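Local structure of sp1 protein (Swine acute diarrhea syndrome coronavirus, 6LPA) at residues A[43-48]-A[86-91]; A[4-9]-A[37-42]; A[15-20]-A[52-57]. The protein is nonstructural protein 1 of an alphacoronavirus, associated with host proliferation and immune evasion, and probably suppresses host gene expression, as its relatives do. All blocks are in the same frame, centred on the assembly; numbering follows the deposited sequence.

Contact 1 of 3, residues A[43-48]-A[86-91]; sequences RFVAFG and RGWLIP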
loop_
_atom_site.group_PDB
_atom_site.type_symbol
_atom_site.label_atom_id
_atom_site.label_comp_id
_atom_site.label_asym_id
_atom_site.label_seq_id
_atom_site.Cartn_x
_atom_site.Cartn_y
_atom_site.Cartn_z
ATOM N N ARG A 43 13.474 -5.038 -10.720
ATOM C CA ARG A 43 13.343 -4.390 -12.020
ATOM C C ARG A 43 12.246 -3.341 -11.966
ATOM O O ARG A 43 11.197 -3.561 -11.360
ATOM C CB ARG A 43 13.037 -5.391 -13.149
ATOM C CG ARG A 43 14.132 -6.438 -13.371
ATOM C CD ARG A 43 15.471 -5.838 -13.900
ATOM N NE ARG A 43 16.474 -6.898 -13.997
ATOM C CZ ARG A 43 17.329 -7.220 -13.025
ATOM N NH1 ARG A 43 17.337 -6.547 -11.882
ATOM N NH2 ARG A 43 18.191 -8.208 -13.199
ATOM N N PHE A 44 12.496 -2.186 -12.583
ATOM C CA PHE A 44 11.467 -1.166 -12.673
ATOM C C PHE A 44 10.540 -1.464 -13.845
ATOM O O PHE A 44 10.992 -1.628 -14.981
ATOM C CB PHE A 44 12.067 0.226 -12.842
ATOM C CG PHE A 44 11.023 1.296 -13.066
ATOM C CD1 PHE A 44 10.431 1.937 -11.991
ATOM C CD2 PHE A 44 10.627 1.649 -14.349
ATOM C CE1 PHE A 44 9.468 2.918 -12.202
ATOM C CE2 PHE A 44 9.680 2.617 -14.567
ATOM C CZ PHE A 44 9.092 3.252 -13.496
ATOM N N VAL A 45 9.243 -1.474 -13.576
ATOM C CA VAL A 45 8.236 -1.784 -14.569
ATOM C C VAL A 45 7.323 -0.576 -14.609
ATOM O O VAL A 45 6.674 -0.249 -13.608
ATOM C CB VAL A 45 7.472 -3.066 -14.220
ATOM C CG1 VAL A 45 6.493 -3.450 -15.335
ATOM C CG2 VAL A 45 8.470 -4.182 -13.916
ATOM N N ALA A 46 7.298 0.109 -15.748
ATOM C CA ALA A 46 6.471 1.295 -15.891
ATOM C C ALA A 46 4.992 0.929 -15.803
ATOM O O ALA A 46 4.572 -0.170 -16.182
ATOM C CB ALA A 46 6.758 1.983 -17.228
ATOM N N PHE A 47 4.195 1.861 -15.298
ATOM C CA PHE A 47 2.756 1.671 -15.343
ATOM C C PHE A 47 2.305 1.653 -16.797
ATOM O O PHE A 47 2.709 2.508 -17.595
ATOM C CB PHE A 47 2.021 2.774 -14.590
ATOM C CG PHE A 47 0.521 2.620 -14.643
ATOM C CD1 PHE A 47 -0.129 1.754 -13.769
ATOM C CD2 PHE A 47 -0.229 3.269 -15.621
ATOM C CE1 PHE A 47 -1.500 1.562 -13.825
ATOM C CE2 PHE A 47 -1.603 3.110 -15.669
ATOM C CZ PHE A 47 -2.246 2.235 -14.770
ATOM N N GLY A 48 1.452 0.689 -17.132
ATOM C CA GLY A 48 1.091 0.413 -18.502
ATOM C C GLY A 48 1.709 -0.852 -19.039
ATOM O O GLY A 48 1.200 -1.408 -20.019
ATOM N N ARG A 86 3.447 5.594 -11.188
ATOM C CA ARG A 86 4.329 5.597 -12.353
ATOM C C ARG A 86 4.928 4.236 -12.661
ATOM O O ARG A 86 5.404 4.020 -13.780
ATOM C CB ARG A 86 5.474 6.600 -12.154
ATOM C CG ARG A 86 4.995 8.001 -11.893
ATOM C CD ARG A 86 4.047 8.436 -13.019
ATOM N NE ARG A 86 3.496 9.750 -12.724
ATOM C CZ ARG A 86 2.513 10.340 -13.396
ATOM N NH1 ARG A 86 1.941 9.748 -14.450
ATOM N NH2 ARG A 86 2.107 11.544 -13.007
ATOM N N GLY A 87 4.926 3.322 -11.708
ATOM C CA GLY A 87 5.498 2.021 -11.960
ATOM C C GLY A 87 5.885 1.355 -10.656
ATOM O O GLY A 87 5.573 1.845 -9.575
ATOM N N TRP A 88 6.563 0.218 -10.793
ATOM C CA TRP A 88 6.918 -0.594 -9.639
ATOM C C TRP A 88 8.360 -1.064 -9.757
ATOM O O TRP A 88 8.916 -1.167 -10.852
ATOM C CB TRP A 88 6.025 -1.830 -9.501
ATOM C CG TRP A 88 4.546 -1.588 -9.590
ATOM C CD1 TRP A 88 3.675 -1.437 -8.547
ATOM C CD2 TRP A 88 3.756 -1.516 -10.794
ATOM N NE1 TRP A 88 2.385 -1.269 -9.034
ATOM C CE2 TRP A 88 2.411 -1.306 -10.404
ATOM C CE3 TRP A 88 4.058 -1.599 -12.159
ATOM C CZ2 TRP A 88 1.369 -1.174 -11.336
ATOM C CZ3 TRP A 88 3.016 -1.458 -13.092
ATOM C CH2 TRP A 88 1.686 -1.262 -12.671
ATOM N N LEU A 89 8.949 -1.381 -8.608
ATOM C CA LEU A 89 10.175 -2.166 -8.532
ATOM C C LEU A 89 9.779 -3.535 -8.012
ATOM O O LEU A 89 9.181 -3.641 -6.933
ATOM C CB LEU A 89 11.207 -1.510 -7.615
ATOM C CG LEU A 89 12.029 -0.364 -8.193
ATOM C CD1 LEU A 89 12.601 0.484 -7.058
ATOM C CD2 LEU A 89 13.152 -0.942 -9.071
ATOM N N ILE A 90 10.093 -4.569 -8.785
ATOM C CA ILE A 90 9.629 -5.927 -8.533
ATOM C C ILE A 90 10.814 -6.872 -8.637
ATOM O O ILE A 90 11.564 -6.816 -9.628
ATOM C CB ILE A 90 8.536 -6.346 -9.536
ATOM C CG1 ILE A 90 7.524 -5.206 -9.759
ATOM C CG2 ILE A 90 7.865 -7.627 -9.071
ATOM C CD1 ILE A 90 6.518 -5.456 -10.891
ATOM N N PRO A 91 10.990 -7.778 -7.677
ATOM C CA PRO A 91 12.077 -8.764 -7.785
ATOM C C PRO A 91 11.963 -9.528 -9.094
ATOM O O PRO A 91 10.923 -10.117 -9.406
ATOM C CB PRO A 91 11.868 -9.661 -6.556
ATOM C CG PRO A 91 11.172 -8.768 -5.559
ATOM C CD PRO A 91 10.248 -7.903 -6.410
#

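Contact 2 of 3, residues A[4-9]-A[37-42]; sequences NQLTLA and HGFKDC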
loop_
_atom_site.group_PDB
_atom_site.type_symbol
_atom_site.label_atom_id
_atom_site.label_comp_id
_atom_site.label_asym_id
_atom_site.label_seq_id
_atom_site.Cartn_x
_atom_site.Cartn_y
_atom_site.Cartn_z
ATOM N N ASN A 4 17.853 9.509 -3.101
ATOM C CA ASN A 4 17.302 10.695 -3.750
ATOM C C ASN A 4 17.872 10.873 -5.169
ATOM O O ASN A 4 17.601 11.874 -5.841
ATOM C CB ASN A 4 17.561 11.946 -2.906
ATOM C CG ASN A 4 16.657 13.108 -3.292
ATOM O OD1 ASN A 4 15.729 13.468 -2.560
ATOM N ND2 ASN A 4 16.917 13.692 -4.459
ATOM N N GLN A 5 18.669 9.893 -5.608
ATOM C CA GLN A 5 19.178 9.844 -6.983
ATOM C C GLN A 5 19.635 8.402 -7.219
ATOM O O GLN A 5 20.707 8.014 -6.749
ATOM C CB GLN A 5 20.314 10.828 -7.203
ATOM C CG GLN A 5 20.287 11.506 -8.556
ATOM C CD GLN A 5 20.856 10.639 -9.673
ATOM O OE1 GLN A 5 21.118 9.446 -9.488
ATOM N NE2 GLN A 5 21.058 11.241 -10.844
ATOM N N LEU A 6 18.817 7.630 -7.942
ATOM C CA LEU A 6 18.958 6.178 -8.016
ATOM C C LEU A 6 19.117 5.711 -9.457
ATOM O O LEU A 6 18.382 6.147 -10.351
ATOM C CB LEU A 6 17.735 5.471 -7.405
ATOM C CG LEU A 6 17.783 4.721 -6.073
ATOM C CD1 LEU A 6 16.408 4.100 -5.755
ATOM C CD2 LEU A 6 18.877 3.655 -6.081
ATOM N N THR A 7 20.058 4.798 -9.669
ATOM C CA THR A 7 20.136 4.062 -10.919
ATOM C C THR A 7 19.376 2.751 -10.738
ATOM O O THR A 7 19.722 1.930 -9.878
ATOM C CB THR A 7 21.586 3.820 -11.335
ATOM O OG1 THR A 7 22.257 5.082 -11.434
ATOM C CG2 THR A 7 21.637 3.135 -12.690
ATOM N N LEU A 8 18.317 2.582 -11.518
ATOM C CA LEU A 8 17.453 1.415 -11.447
ATOM C C LEU A 8 17.578 0.588 -12.715
ATOM O O LEU A 8 17.806 1.124 -13.801
ATOM C CB LEU A 8 15.993 1.832 -11.259
ATOM C CG LEU A 8 15.666 2.646 -10.008
ATOM C CD1 LEU A 8 14.203 3.063 -10.023
ATOM C CD2 LEU A 8 16.022 1.878 -8.745
ATOM N N ALA A 9 17.395 -0.723 -12.570
ATOM C CA ALA A 9 17.389 -1.631 -13.703
ATOM C C ALA A 9 15.983 -1.682 -14.295
ATOM O O ALA A 9 15.091 -2.335 -13.744
ATOM C CB ALA A 9 17.870 -3.015 -13.285
ATOM N N HIS A 37 20.707 -2.764 -0.779
ATOM C CA HIS A 37 21.591 -3.263 -1.819
ATOM C C HIS A 37 21.256 -2.622 -3.163
ATOM O O HIS A 37 21.437 -3.240 -4.220
ATOM C CB HIS A 37 21.522 -4.787 -1.890
ATOM C CG HIS A 37 22.106 -5.488 -0.696
ATOM N ND1 HIS A 37 21.393 -5.714 0.466
ATOM C CD2 HIS A 37 23.334 -6.027 -0.492
ATOM C CE1 HIS A 37 22.154 -6.365 1.329
ATOM N NE2 HIS A 37 23.338 -6.566 0.772
ATOM N N GLY A 38 20.717 -1.395 -3.117
ATOM C CA GLY A 38 20.432 -0.582 -4.291
ATOM C C GLY A 38 19.348 -1.105 -5.212
ATOM O O GLY A 38 19.264 -0.665 -6.364
ATOM N N PHE A 39 18.504 -2.024 -4.739
ATOM C CA PHE A 39 17.433 -2.621 -5.556
ATOM C C PHE A 39 17.979 -3.394 -6.753
ATOM O O PHE A 39 17.285 -3.557 -7.758
ATOM C CB PHE A 39 16.422 -1.570 -6.030
ATOM C CG PHE A 39 15.675 -0.893 -4.908
ATOM C CD1 PHE A 39 14.609 -1.522 -4.278
ATOM C CD2 PHE A 39 16.055 0.365 -4.470
ATOM C CE1 PHE A 39 13.931 -0.908 -3.252
ATOM C CE2 PHE A 39 15.376 0.980 -3.436
ATOM C CZ PHE A 39 14.319 0.341 -2.829
ATOM N N LYS A 40 19.211 -3.910 -6.658
ATOM C CA LYS A 40 19.779 -4.645 -7.787
ATOM C C LYS A 40 19.021 -5.938 -8.081
ATOM O O LYS A 40 19.067 -6.417 -9.219
ATOM C CB LYS A 40 21.257 -4.954 -7.533
ATOM C CG LYS A 40 22.081 -5.270 -8.771
ATOM C CD LYS A 40 23.572 -5.161 -8.467
ATOM C CE LYS A 40 24.446 -5.782 -9.560
ATOM N NZ LYS A 40 25.136 -4.728 -10.329
ATOM N N ASP A 41 18.324 -6.511 -7.099
ATOM C CA ASP A 41 17.530 -7.720 -7.334
ATOM C C ASP A 41 16.148 -7.416 -7.911
ATOM O O ASP A 41 15.336 -8.333 -8.061
ATOM C CB ASP A 41 17.387 -8.520 -6.029
ATOM C CG ASP A 41 16.685 -7.729 -4.926
ATOM O OD1 ASP A 41 16.608 -6.490 -5.018
ATOM O OD2 ASP A 41 16.216 -8.345 -3.950
ATOM N N CYS A 42 15.876 -6.157 -8.241
ATOM C CA CYS A 42 14.555 -5.676 -8.613
ATOM C C CYS A 42 14.615 -5.033 -10.004
ATOM O O CYS A 42 15.657 -4.505 -10.408
ATOM C CB CYS A 42 14.067 -4.650 -7.571
ATOM S SG CYS A 42 13.431 -5.357 -6.073
HETATM O O HOH W 1 18.881 -0.717 -9.166
HETATM O O HOH W 2 16.606 -1.826 -10.243
#

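Contact 3 of 3, residues A[15-20]-A[52-57]; sequences EISAHG and IVIGVE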
loop_
_atom_site.group_PDB
_atom_site.type_symbol
_atom_site.label_atom_id
_atom_site.label_comp_id
_atom_site.label_asym_id
_atom_site.label_seq_id
_atom_site.Cartn_x
_atom_site.Cartn_y
_atom_site.Cartn_z
ATOM N N GLU A 15 8.784 -10.423 -21.961
ATOM C CA GLU A 15 8.095 -10.939 -20.790
ATOM C C GLU A 15 9.020 -10.819 -19.592
ATOM O O GLU A 15 10.235 -10.995 -19.711
ATOM C CB GLU A 15 7.651 -12.410 -20.978
ATOM C CG GLU A 15 6.178 -12.554 -21.353
ATOM C CD GLU A 15 5.576 -13.885 -20.909
ATOM O OE1 GLU A 15 4.331 -14.015 -20.958
ATOM O OE2 GLU A 15 6.347 -14.793 -20.514
ATOM N N ILE A 16 8.438 -10.511 -18.441
ATOM C CA ILE A 16 9.183 -10.263 -17.215
ATOM C C ILE A 16 8.704 -11.304 -16.222
ATOM O O ILE A 16 7.562 -11.239 -15.751
ATOM C CB ILE A 16 8.965 -8.832 -16.687
ATOM C CG1 ILE A 16 9.654 -7.805 -17.590
ATOM C CG2 ILE A 16 9.486 -8.650 -15.267
ATOM C CD1 ILE A 16 8.932 -6.431 -17.584
ATOM N N SER A 17 9.543 -12.292 -15.938
ATOM C CA SER A 17 9.236 -13.205 -14.849
ATOM C C SER A 17 9.666 -12.576 -13.524
ATOM O O SER A 17 10.805 -12.114 -13.390
ATOM C CB SER A 17 9.940 -14.541 -15.056
ATOM O OG SER A 17 9.792 -15.317 -13.886
ATOM N N ALA A 18 8.751 -12.538 -12.552
ATOM C CA ALA A 18 8.967 -11.771 -11.334
ATOM C C ALA A 18 8.188 -12.409 -10.193
ATOM O O ALA A 18 7.489 -13.408 -10.370
ATOM C CB ALA A 18 8.554 -10.308 -11.530
ATOM N N HIS A 19 8.310 -11.816 -9.013
ATOM C CA HIS A 19 7.534 -12.279 -7.874
ATOM C C HIS A 19 7.381 -11.146 -6.872
ATOM O O HIS A 19 8.200 -10.223 -6.835
ATOM C CB HIS A 19 8.181 -13.499 -7.203
ATOM C CG HIS A 19 9.541 -13.242 -6.642
ATOM N ND1 HIS A 19 9.752 -12.905 -5.321
ATOM C CD2 HIS A 19 10.764 -13.279 -7.220
ATOM C CE1 HIS A 19 11.046 -12.736 -5.111
ATOM N NE2 HIS A 19 11.684 -12.965 -6.246
ATOM N N GLY A 20 6.317 -11.229 -6.065
ATOM C CA GLY A 20 6.117 -10.351 -4.927
ATOM C C GLY A 20 5.953 -11.131 -3.633
ATOM O O GLY A 20 6.290 -12.319 -3.579
ATOM N N ILE A 52 3.298 -7.254 -18.954
ATOM C CA ILE A 52 4.568 -7.959 -19.172
ATOM C C ILE A 52 4.850 -8.941 -18.069
ATOM O O ILE A 52 5.575 -9.919 -18.274
ATOM C CB ILE A 52 5.787 -7.026 -19.195
ATOM C CG1 ILE A 52 5.681 -5.955 -20.225
ATOM C CG2 ILE A 52 7.040 -7.841 -19.442
ATOM C CD1 ILE A 52 5.741 -6.445 -21.407
ATOM N N VAL A 53 4.408 -8.632 -16.865
ATOM C CA VAL A 53 4.842 -9.344 -15.671
ATOM C C VAL A 53 4.088 -10.661 -15.560
ATOM O O VAL A 53 2.854 -10.691 -15.606
ATOM C CB VAL A 53 4.613 -8.473 -14.425
ATOM C CG1 VAL A 53 5.189 -9.138 -13.203
ATOM C CG2 VAL A 53 5.193 -7.091 -14.658
ATOM N N ILE A 54 4.826 -11.751 -15.389
ATOM C CA ILE A 54 4.259 -13.038 -15.024
ATOM C C ILE A 54 4.848 -13.406 -13.673
ATOM O O ILE A 54 6.011 -13.091 -13.394
ATOM C CB ILE A 54 4.529 -14.121 -16.096
ATOM C CG1 ILE A 54 6.010 -14.472 -16.172
ATOM C CG2 ILE A 54 4.068 -13.626 -17.453
ATOM C CD1 ILE A 54 6.393 -15.272 -17.402
ATOM N N GLY A 55 4.012 -13.981 -12.803
ATOM C CA GLY A 55 4.412 -14.411 -11.477
ATOM C C GLY A 55 3.986 -13.515 -10.332
ATOM O O GLY A 55 4.292 -13.833 -9.173
ATOM N N VAL A 56 3.322 -12.395 -10.600
ATOM C CA VAL A 56 2.965 -11.440 -9.548
ATOM C C VAL A 56 1.453 -11.230 -9.560
ATOM O O VAL A 56 0.895 -10.722 -10.544
ATOM C CB VAL A 56 3.709 -10.102 -9.705
ATOM C CG1 VAL A 56 3.429 -9.218 -8.507
ATOM C CG2 VAL A 56 5.222 -10.345 -9.835
ATOM N N GLU A 57 0.797 -11.619 -8.460
ATOM C CA GLU A 57 -0.644 -11.486 -8.301
ATOM C C GLU A 57 -1.007 -10.068 -7.880
ATOM O O GLU A 57 -0.188 -9.361 -7.273
ATOM C CB GLU A 57 -1.144 -12.467 -7.241
ATOM C CG GLU A 57 -2.361 -13.259 -7.637
ATOM C CD GLU A 57 -2.049 -14.264 -8.715
ATOM O OE1 GLU A 57 -1.466 -15.312 -8.379
ATOM O OE2 GLU A 57 -2.379 -14.006 -9.891
HETATM O O HOH W 3 4.567 -13.289 -6.601
#

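Contact 1 of 3, residues A[43-48]-A[86-91]
Trp88 lays its six-membered ring along the end of strand 42-46, where that chain leaves the sheet, and Phe47 comes to meet it. The two strands form an antiparallel pair in the six-stranded sheet, consistent with the irregular beta-barrel known for alphacoronavirus nsp1. With CG anti to its own carbonyl carbon (chi1 -49°), the indole leans across to the partner strand, bringing CE3 to 3.3 Å from Val45 O. CH2 reaches further and lies 3.7 Å from Phe47 CD1, the two rings meeting at a slant. Phe78 packs edge-to-face against the same indole.

The backbone beneath is a regular set of bonds. Val45 N donates to Trp88 O at 2.8 Å, and Trp88 N returns a bond to Val45 O at 2.9 Å. At the next hydrogen-bonded pair, Arg43 N reaches Ile90 O at 2.8 Å and Ile90 N reaches Arg43 O at 3.0 Å. Arg43 thus contributes mainly its backbone here; its guanidinium bonds outside this strand pair, to Ser94 O through NE and to Lys40 O through NH1. On the face shared with Trp88, Val45 CG2 packs 3.8 Å from Ile90 CD1, while Phe44 and Leu89 occupy the other face.

At the far end, strand 85-91 carries a classic beta bulge at Arg86 and Gly87, both facing Leu65 of strand 61-66. Phe47 is the last residue tied to this partner: its N donates to Arg86 O at 2.9 Å from a position 51° out of the carbonyl plane.

Contact 2 of 3, residues A[4-9]-A[37-42]
Chi1 of Phe39, at -63°, sets CG anti to the carbonyl carbon and swings the ring toward Leu6, whose CD1 branch is carried anti to CA by chi2 (-179°). Leu6 CD1 sits equally near CD2 and CE2 of Phe39, 4.0 Å from CD2, and the two side chains cross at about a right angle. Leu8 adds a looser contact, CD2 4.4 Å from Phe39 CB, and Leu89 of strand 85-91 touches both Leu8 and Phe39, so this small apolar patch continues into the core.

The loop that presents Phe39 is built from tight turns. Gly38, with positive phi, is the C-prime residue of a Schellman motif that ends helix 33-36. A type I' turn runs from His37 to Lys40, and a type I turn follows from Phe39 to Cys42, closed by Cys42 N to Phe39 O at 3.0 Å. The chain then enters strand 42-46.

Between this loop and strand 6-11 the backbones stand too far apart for sheet pairing, and two waters bridge them. One is bonded to Thr7 O at 2.9 Å and to Gly38 O at 2.8 Å. The other accepts from Ala9 N at 2.7 Å and is hydrogen-bonded to Cys42 O at 2.8 Å. Ala9 also packs its CB against that carbonyl.

Thr7 O and Ala9 N, on the strand edge facing the loop, therefore reach it through water, with no direct hydrogen bond between the two segments; the contact combines an apolar core side with a seam bridged by two waters where sheet pairing is only just about to begin.

Contact 3 of 3, residues A[15-20]-A[52-57]
Ile16 O takes the shortest direct bond between the two segments, from Ile54 N at 2.8 Å, and Val53 CA lies 3.3 Å from the same oxygen in a CA-H...O contact. This is the centre of a two-stranded parallel sheet, 16-17 with 53-54, set beside the main sheet. Before it, Ile16 N donates to Ile52 O at 2.9 Å. After it, Ala18 N reaches Ile54 O at 2.9 Å, almost along the C=O axis (175°).

On the outer face, Ile54 holds CG1 between its backbone N and carbonyl carbon (chi1 68°), which runs that branch over the backbone of Ser17. Its CG2 meets the extended arm of Glu15, 3.5 Å from OE1, the two side chains crossing at about a right angle. Ile16 and Val53 share the other face; just beyond the strands, Ala18 CB touches both Val53 CG1 and Val56 CG2, and Ile90 of strand 85-91 packs on both Ala18 and Val56.

Past Ala18 the direct bonds stop. Gly55, with positive phi, brings its CA-H to Ala18 O, and a water then takes over the pairing, accepting from Gly20 N at 2.8 Å and donating to Gly55 O at 2.6 Å.

Contact 1 is the buried one, close to the centre of the chain; contact 2 is partly buried, and contact 3 lies at the surface. Contacts 1 and 2 share the main sheet: Ala9 O bonds Phe44 N, so strand 42-46 joins strand 6-11 just past the water-bridged seam. Contact 3 belongs to the small parallel sheet, yet it touches contact 1 where Pro91 O accepts from His19 N and Ile90 CG2 packs on Ala18. Direct antiparallel bonds and aromatic packing mark the first, waters and a leucine-phenylalanine patch the second, and parallel bonds with aliphatic packing the third. Contacts 2 and 3 do not touch and lie on opposite sides of the chain's centre.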